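Side-chain contacts in L-isoleucine-4-hydroxylase (Bacillus thuringiensis, PDB 6LNH), which hydroxylates free L-isoleucine to (4S)-4-hydroxy-L-isoleucine with iron, oxygen and 2-oxoglutarate, and also acts on L-leucine and oxidises L-methionine to its sulfoxide: residues E21-H24 with E25-K29; A196-P199 with R200-N203; T130-A133 with F134-I138. All blocks are in the same frame, centred on the assembly; numbering follows the deposited sequence.

Interaction 1. Residues E21-H24 with E25-K29; sequences EKVH and EFESK
The imidazole of His24 has at its edge, near the ring plane, the backbone N of the following residue, Glu25, and, one turn on, Ser28 CB, which lies 4.5 Å from His24 CE1. From within the helix the Phe26 ring is met at its edge by Val23 O; beyond the helix, Phe26 packs against Leu32 of strand 31-34. The carboxylate of Glu27 lies alongside Val23, the two side chains pointing the same way, and Val23 CG1 approaches Glu27 CD to 3.9 Å. Glu27 CG sits opposite its own carbonyl carbon (chi1 -74°), which brings it to 3.2 Å from Val23 O before the extended chain runs on to Asn137, where Glu27 OE2 probably accepts from the backbone N. One turn on from Glu25, Lys29 NZ reaches back to Glu25 OE2 at 2.9 Å, a salt bridge made from above the carboxylate plane.

Beneath these side chains run four successive i to i+4 backbone bonds, from Glu25 N to Glu21 O at 3.2 Å through Ser28 N to His24 O at 3.1 Å. With Val23 and Phe26 buried while Glu21, His24 and Glu25 are exposed, this is an amphipathic alpha-helix packed on Phe132 of helix 120-134 and on strand 31-34, an outermost strand of the larger sheet of this cupin-type (double-stranded beta-helix) fold.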
loop_
_atom_site.group_PDB
_atom_site.type_symbol
_atom_site.label_atom_id
_atom_site.label_comp_id
_atom_site.label_asym_id
_atom_site.label_seq_id
_atom_site.Cartn_x
_atom_site.Cartn_y
_atom_site.Cartn_z
ATOM N N GLU C 21 -16.645 19.869 22.140
ATOM C CA GLU C 21 -15.783 18.818 22.743
ATOM C C GLU C 21 -14.508 18.708 21.904
ATOM O O GLU C 21 -13.419 18.616 22.489
ATOM C CB GLU C 21 -16.512 17.475 22.759
ATOM C CG GLU C 21 -16.693 16.898 24.150
ATOM C CD GLU C 21 -17.771 15.832 24.244
ATOM O OE1 GLU C 21 -17.755 15.062 25.224
ATOM O OE2 GLU C 21 -18.623 15.776 23.334
ATOM N N LYS C 22 -14.662 18.724 20.577
ATOM C CA LYS C 22 -13.512 18.638 19.641
ATOM C C LYS C 22 -12.616 19.863 19.839
ATOM O O LYS C 22 -11.388 19.705 19.812
ATOM C CB LYS C 22 -14.010 18.594 18.194
ATOM C CG LYS C 22 -14.650 17.286 17.751
ATOM C CD LYS C 22 -15.723 17.489 16.703
ATOM C CE LYS C 22 -15.638 16.505 15.557
ATOM N NZ LYS C 22 -16.466 16.937 14.407
ATOM N N VAL C 23 -13.225 21.037 20.040
ATOM C CA VAL C 23 -12.463 22.305 20.240
ATOM C C VAL C 23 -11.656 22.204 21.540
ATOM O O VAL C 23 -10.524 22.713 21.566
ATOM C CB VAL C 23 -13.395 23.532 20.243
ATOM C CG1 VAL C 23 -12.800 24.689 21.027
ATOM C CG2 VAL C 23 -13.747 23.969 18.831
ATOM N N HIS C 24 -12.226 21.574 22.569
ATOM C CA HIS C 24 -11.518 21.412 23.867
ATOM C C HIS C 24 -10.279 20.535 23.666
ATOM O O HIS C 24 -9.223 20.885 24.216
ATOM C CB HIS C 24 -12.463 20.858 24.941
ATOM C CG HIS C 24 -11.817 20.713 26.278
ATOM N ND1 HIS C 24 -10.518 20.273 26.422
ATOM C CD2 HIS C 24 -12.280 20.945 27.525
ATOM C CE1 HIS C 24 -10.207 20.240 27.702
ATOM N NE2 HIS C 24 -11.272 20.648 28.401
ATOM N N GLU C 25 -10.407 19.443 22.907
ATOM C CA GLU C 25 -9.257 18.575 22.668
ATOM C C GLU C 25 -8.173 19.300 21.884
ATOM O O GLU C 25 -6.983 19.193 22.207
ATOM C CB GLU C 25 -9.681 17.300 21.937
ATOM C CG GLU C 25 -8.537 16.304 21.779
ATOM C CD GLU C 25 -8.981 14.951 21.254
ATOM O OE1 GLU C 25 -10.187 14.777 20.979
ATOM O OE2 GLU C 25 -8.116 14.058 21.123
ATOM N N PHE C 26 -8.565 20.035 20.843
ATOM C CA PHE C 26 -7.598 20.794 20.057
ATOM C C PHE C 26 -6.852 21.801 20.924
ATOM O O PHE C 26 -5.635 21.967 20.790
ATOM C CB PHE C 26 -8.310 21.498 18.901
ATOM C CG PHE C 26 -7.485 22.562 18.231
ATOM C CD1 PHE C 26 -6.368 22.227 17.487
ATOM C CD2 PHE C 26 -7.835 23.898 18.340
ATOM C CE1 PHE C 26 -5.611 23.203 16.862
ATOM C CE2 PHE C 26 -7.083 24.878 17.721
ATOM C CZ PHE C 26 -5.970 24.532 16.981
ATOM N N GLU C 27 -7.568 22.478 21.824
ATOM C CA GLU C 27 -6.944 23.499 22.659
ATOM C C GLU C 27 -5.954 22.914 23.659
ATOM O O GLU C 27 -4.922 23.532 23.945
ATOM C CB GLU C 27 -8.029 24.296 23.377
ATOM C CG GLU C 27 -8.744 25.232 22.438
ATOM C CD GLU C 27 -9.820 26.054 23.103
ATOM O OE1 GLU C 27 -10.360 25.624 24.143
ATOM O OE2 GLU C 27 -10.113 27.149 22.582
ATOM N N SER C 28 -6.240 21.732 24.210
ATOM C CA SER C 28 -5.314 21.137 25.169
ATOM C C SER C 28 -4.148 20.446 24.469
ATOM O O SER C 28 -3.030 20.419 24.999
ATOM C CB SER C 28 -6.049 20.159 26.090
ATOM O OG SER C 28 -5.961 18.831 25.616
ATOM N N LYS C 29 -4.389 19.883 23.282
ATOM C CA LYS C 29 -3.359 19.142 22.566
ATOM C C LYS C 29 -2.585 19.990 21.564
ATOM O O LYS C 29 -1.410 19.705 21.309
ATOM C CB LYS C 29 -3.988 17.957 21.831
ATOM C CG LYS C 29 -3.752 16.602 22.478
ATOM C CD LYS C 29 -4.699 15.554 21.909
ATOM C CE LYS C 29 -4.821 15.692 20.394
ATOM N NZ LYS C 29 -5.597 14.583 19.772
#

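Interaction 2. Residues A196-P199 with R200-N203; sequences ANSP and REIN
Asn203 stacks its side-chain amide on that of Asn197 at the base of the hairpin loop between strands 189-196 and 204-206, whose far end is a type I turn from Ser198 to Glu201. The amide planes are only 13° apart although the side chains cross at about a right angle, and Asn197 CG lies 3.7 Å from Asn203 CG. Besides stacking, Asn203 OD1 accepts the backbone N-H of Asn197 at 2.8 Å. This bond is nearly straight at hydrogen (170°), but the donor stands above the carbonyl plane instead of on a lone pair.

The other end of that amide is held as well: Asn203 ND2 donates to Glu201 OE2 at 3.2 Å, close to its own amide plane and on the syn side of the carboxylate, but tilted out of the carboxylate plane. This bond helps fix the rotation of the amide that holds Asn197 N.

Arg200, in the turn, meets Pro199 through its base, Arg200 CB lying 3.6 Å from Pro199 C. With CG anti to the backbone N (chi1 -173°), the rest of its chain leads away from residues 196-199. Glu201 N to Ser198 O is a weak bond.

Ala196, buried near Leu169, lies about 7 Å by side chain from His223, so the loop starts near a residue that binds the iron, about 12 Å from the metal itself. Phe163 of the second subunit packs on Glu201 and Ile202. Within the loop, Ala196 CB comes to 3.2 Å from Glu201 O.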
loop_
_atom_site.group_PDB
_atom_site.type_symbol
_atom_site.label_atom_id
_atom_site.label_comp_id
_atom_site.label_asym_id
_atom_site.label_seq_id
_atom_site.Cartn_x
_atom_site.Cartn_y
_atom_site.Cartn_z
ATOM N N ALA C 196 5.149 17.497 17.057
ATOM C CA ALA C 196 6.208 17.511 18.053
ATOM C C ALA C 196 5.944 18.633 19.043
ATOM O O ALA C 196 5.813 19.793 18.642
ATOM C CB ALA C 196 7.574 17.705 17.386
ATOM N N ASN C 197 5.892 18.293 20.333
ATOM C CA ASN C 197 5.814 19.334 21.354
ATOM C C ASN C 197 7.088 20.162 21.376
ATOM O O ASN C 197 7.048 21.373 21.619
ATOM C CB ASN C 197 5.547 18.716 22.727
ATOM C CG ASN C 197 4.301 17.855 22.745
ATOM O OD1 ASN C 197 3.509 17.872 21.804
ATOM N ND2 ASN C 197 4.113 17.105 23.826
ATOM N N SER C 198 8.224 19.526 21.126
ATOM C CA SER C 198 9.508 20.185 20.991
ATOM C C SER C 198 10.235 19.603 19.841
ATOM O O SER C 198 9.908 18.465 19.370
ATOM C CB SER C 198 10.347 20.038 22.271
ATOM O OG SER C 198 10.346 18.689 22.710
ATOM N N PRO C 199 11.264 20.245 19.289
ATOM C CA PRO C 199 12.042 19.690 18.189
ATOM C C PRO C 199 12.902 18.476 18.562
ATOM O O PRO C 199 13.643 17.983 17.704
ATOM C CB PRO C 199 12.896 20.876 17.718
ATOM C CG PRO C 199 12.059 22.073 18.077
ATOM C CD PRO C 199 11.477 21.715 19.415
ATOM N N ARG C 200 12.830 18.014 19.812
ATOM C CA ARG C 200 13.705 16.890 20.247
ATOM C C ARG C 200 13.001 15.533 20.120
ATOM O O ARG C 200 13.699 14.508 20.188
ATOM C CB ARG C 200 14.161 17.119 21.691
ATOM C CG ARG C 200 15.189 16.115 22.195
ATOM C CD ARG C 200 14.580 14.826 22.723
ATOM N NE ARG C 200 14.419 14.798 24.171
ATOM C CZ ARG C 200 14.929 13.865 24.969
ATOM N NH1 ARG C 200 15.643 12.876 24.460
ATOM N NH2 ARG C 200 14.723 13.924 26.273
ATOM N N GLU C 201 11.680 15.518 19.935
ATOM C CA GLU C 201 10.981 14.211 19.862
ATOM C C GLU C 201 9.702 14.318 19.031
ATOM O O GLU C 201 9.044 15.368 19.088
ATOM C CB GLU C 201 10.607 13.754 21.271
ATOM C CG GLU C 201 10.085 14.885 22.140
ATOM C CD GLU C 201 8.767 14.616 22.845
ATOM O OE1 GLU C 201 8.242 13.496 22.714
ATOM O OE2 GLU C 201 8.267 15.533 23.525
ATOM N N ILE C 202 9.382 13.253 18.294
ATOM C CA ILE C 202 8.122 13.181 17.502
ATOM C C ILE C 202 7.078 12.557 18.430
ATOM O O ILE C 202 7.323 11.441 18.916
ATOM C CB ILE C 202 8.328 12.359 16.216
ATOM C CG1 ILE C 202 9.507 12.887 15.397
ATOM C CG2 ILE C 202 7.050 12.313 15.396
ATOM C CD1 ILE C 202 9.441 14.365 15.109
ATOM N N ASN C 203 5.975 13.263 18.680
ATOM C CA ASN C 203 4.943 12.764 19.627
ATOM C C ASN C 203 3.825 12.033 18.881
ATOM O O ASN C 203 3.322 11.038 19.419
ATOM C CB ASN C 203 4.371 13.902 20.473
ATOM C CG ASN C 203 5.425 14.594 21.307
ATOM O OD1 ASN C 203 6.106 15.498 20.833
ATOM N ND2 ASN C 203 5.565 14.171 22.550
#

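Interaction 3. Residues T130-A133 with F134-I138; sequences TEFA and FKTNI
Thr130 lays its methyl group alongside the ring of Phe134, one turn later, with Thr130 CG2 3.4 Å from Phe134 CE2. The methyl stands opposite the backbone N of Thr130, while OG1 bonds Val126 O on the preceding turn. Phe134 is tied back as well, its N-H reaching Thr130 O at 3.0 Å, and its ring also packs on Tyr84 and Leu145 of the larger sheet. Along a neighbouring line, Glu131 and Lys135 run side by side through their aliphatic parts, Glu131 CG lying 3.9 Å from Lys135 CD, while their charged ends stay apart.

Thr130 and Ala133 touch Phe245 of strand 236-247, which seats the helix on the larger sheet of the cupin-type fold. The chain leaves helix 120-134 for the loop to strand 145-156, and the bonds from Lys135 N to Glu131 O and Phe132 O are both weak. Ala133 O takes two bonds from Thr136. The hydroxyl, Thr136 OG1, comes at 2.7 Å, tilted only 15° from the carbonyl plane; the backbone N-H, at 3.2 Å, arrives from above that plane. A chi1 of 69° turns the hydroxyl back to this oxygen and brings Thr136 CG2 obliquely to the Phe132 ring, 3.9 Å from Phe132 CE1.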
loop_
_atom_site.group_PDB
_atom_site.type_symbol
_atom_site.label_atom_id
_atom_site.label_comp_id
_atom_site.label_asym_id
_atom_site.label_seq_id
_atom_site.Cartn_x
_atom_site.Cartn_y
_atom_site.Cartn_z
ATOM N N THR C 130 -14.492 27.701 9.783
ATOM C CA THR C 130 -14.735 28.989 10.425
ATOM C C THR C 130 -15.478 28.815 11.741
ATOM O O THR C 130 -15.135 29.451 12.746
ATOM C CB THR C 130 -15.509 29.905 9.478
ATOM O OG1 THR C 130 -14.783 30.044 8.251
ATOM C CG2 THR C 130 -15.684 31.274 10.094
ATOM N N GLU C 131 -16.498 27.955 11.757
ATOM C CA GLU C 131 -17.270 27.746 12.977
ATOM C C GLU C 131 -16.424 27.081 14.056
ATOM O O GLU C 131 -16.596 27.358 15.248
ATOM C CB GLU C 131 -18.504 26.898 12.661
ATOM C CG GLU C 131 -19.294 26.424 13.874
ATOM C CD GLU C 131 -20.524 25.622 13.477
ATOM O OE1 GLU C 131 -21.174 25.986 12.473
ATOM O OE2 GLU C 131 -20.843 24.629 14.166
ATOM N N PHE C 132 -15.487 26.217 13.651
ATOM C CA PHE C 132 -14.561 25.617 14.606
ATOM C C PHE C 132 -13.565 26.647 15.120
ATOM O O PHE C 132 -13.298 26.712 16.325
ATOM C CB PHE C 132 -13.845 24.431 13.943
ATOM C CG PHE C 132 -12.892 23.673 14.853
ATOM C CD1 PHE C 132 -11.757 24.271 15.391
ATOM C CD2 PHE C 132 -13.128 22.342 15.146
ATOM C CE1 PHE C 132 -10.903 23.568 16.212
ATOM C CE2 PHE C 132 -12.270 21.629 15.963
ATOM C CZ PHE C 132 -11.155 22.244 16.497
ATOM N N ALA C 133 -13.015 27.467 14.225
ATOM C CA ALA C 133 -12.023 28.451 14.643
ATOM C C ALA C 133 -12.617 29.446 15.631
ATOM O O ALA C 133 -11.990 29.783 16.642
ATOM C CB ALA C 133 -11.454 29.175 13.422
ATOM N N PHE C 134 -13.831 29.928 15.352
ATOM C CA PHE C 134 -14.498 30.885 16.228
ATOM C C PHE C 134 -14.849 30.322 17.597
ATOM O O PHE C 134 -14.984 31.094 18.549
ATOM C CB PHE C 134 -15.752 31.415 15.543
ATOM C CG PHE C 134 -15.456 32.388 14.455
ATOM C CD1 PHE C 134 -14.200 32.961 14.368
ATOM C CD2 PHE C 134 -16.413 32.731 13.521
ATOM C CE1 PHE C 134 -13.905 33.855 13.377
ATOM C CE2 PHE C 134 -16.120 33.636 12.521
ATOM C CZ PHE C 134 -14.860 34.197 12.448
ATOM N N LYS C 135 -15.027 29.015 17.730
ATOM C CA LYS C 135 -15.344 28.458 19.039
ATOM C C LYS C 135 -14.104 28.097 19.846
ATOM O O LYS C 135 -14.237 27.535 20.938
ATOM C CB LYS C 135 -16.285 27.257 18.893
ATOM C CG LYS C 135 -17.601 27.676 18.231
ATOM C CD LYS C 135 -18.450 26.522 17.731
ATOM C CE LYS C 135 -19.926 26.762 18.043
ATOM N NZ LYS C 135 -20.172 26.993 19.496
ATOM N N THR C 136 -12.913 28.419 19.349
ATOM C CA THR C 136 -11.719 28.302 20.165
ATOM C C THR C 136 -11.477 29.615 20.907
ATOM O O THR C 136 -11.901 30.687 20.469
ATOM C CB THR C 136 -10.506 27.950 19.298
ATOM O OG1 THR C 136 -10.163 29.065 18.469
ATOM C CG2 THR C 136 -10.808 26.755 18.407
ATOM N N ASN C 137 -10.777 29.521 22.040
ATOM C CA ASN C 137 -10.265 30.704 22.727
ATOM C C ASN C 137 -9.008 31.266 22.072
ATOM O O ASN C 137 -8.525 32.322 22.495
ATOM C CB ASN C 137 -10.037 30.416 24.222
ATOM C CG ASN C 137 -9.023 29.309 24.484
ATOM O OD1 ASN C 137 -8.272 28.899 23.600
ATOM N ND2 ASN C 137 -9.006 28.817 25.720
ATOM N N ILE C 138 -8.466 30.575 21.065
ATOM C CA ILE C 138 -7.258 31.034 20.384
ATOM C C ILE C 138 -7.541 32.274 19.543
ATOM O O ILE C 138 -6.732 33.210 19.506
ATOM C CB ILE C 138 -6.642 29.908 19.526
ATOM C CG1 ILE C 138 -6.184 28.719 20.378
ATOM C CG2 ILE C 138 -5.453 30.423 18.748
ATOM C CD1 ILE C 138 -7.250 27.747 20.728
#

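From the N terminus, interaction 1 comes first, within helix 19-29, followed by interaction 3 at the C-terminal end of helix 120-134 and then interaction 2 in the loop between strands 189-196 and 204-206. The three occur in series, and none encloses or crosses another. Interactions 1 and 3 nevertheless touch, far apart as they are in sequence: Glu27 and Val23 meet Asn137 and Lys135, so the N-terminal helix is tied to the exit of helix 120-134. Interaction 2 touches neither; its nearest atoms are about 5 Å from interaction 1 and about 15 Å from interaction 3, and it closes the hairpin in the smaller sheet.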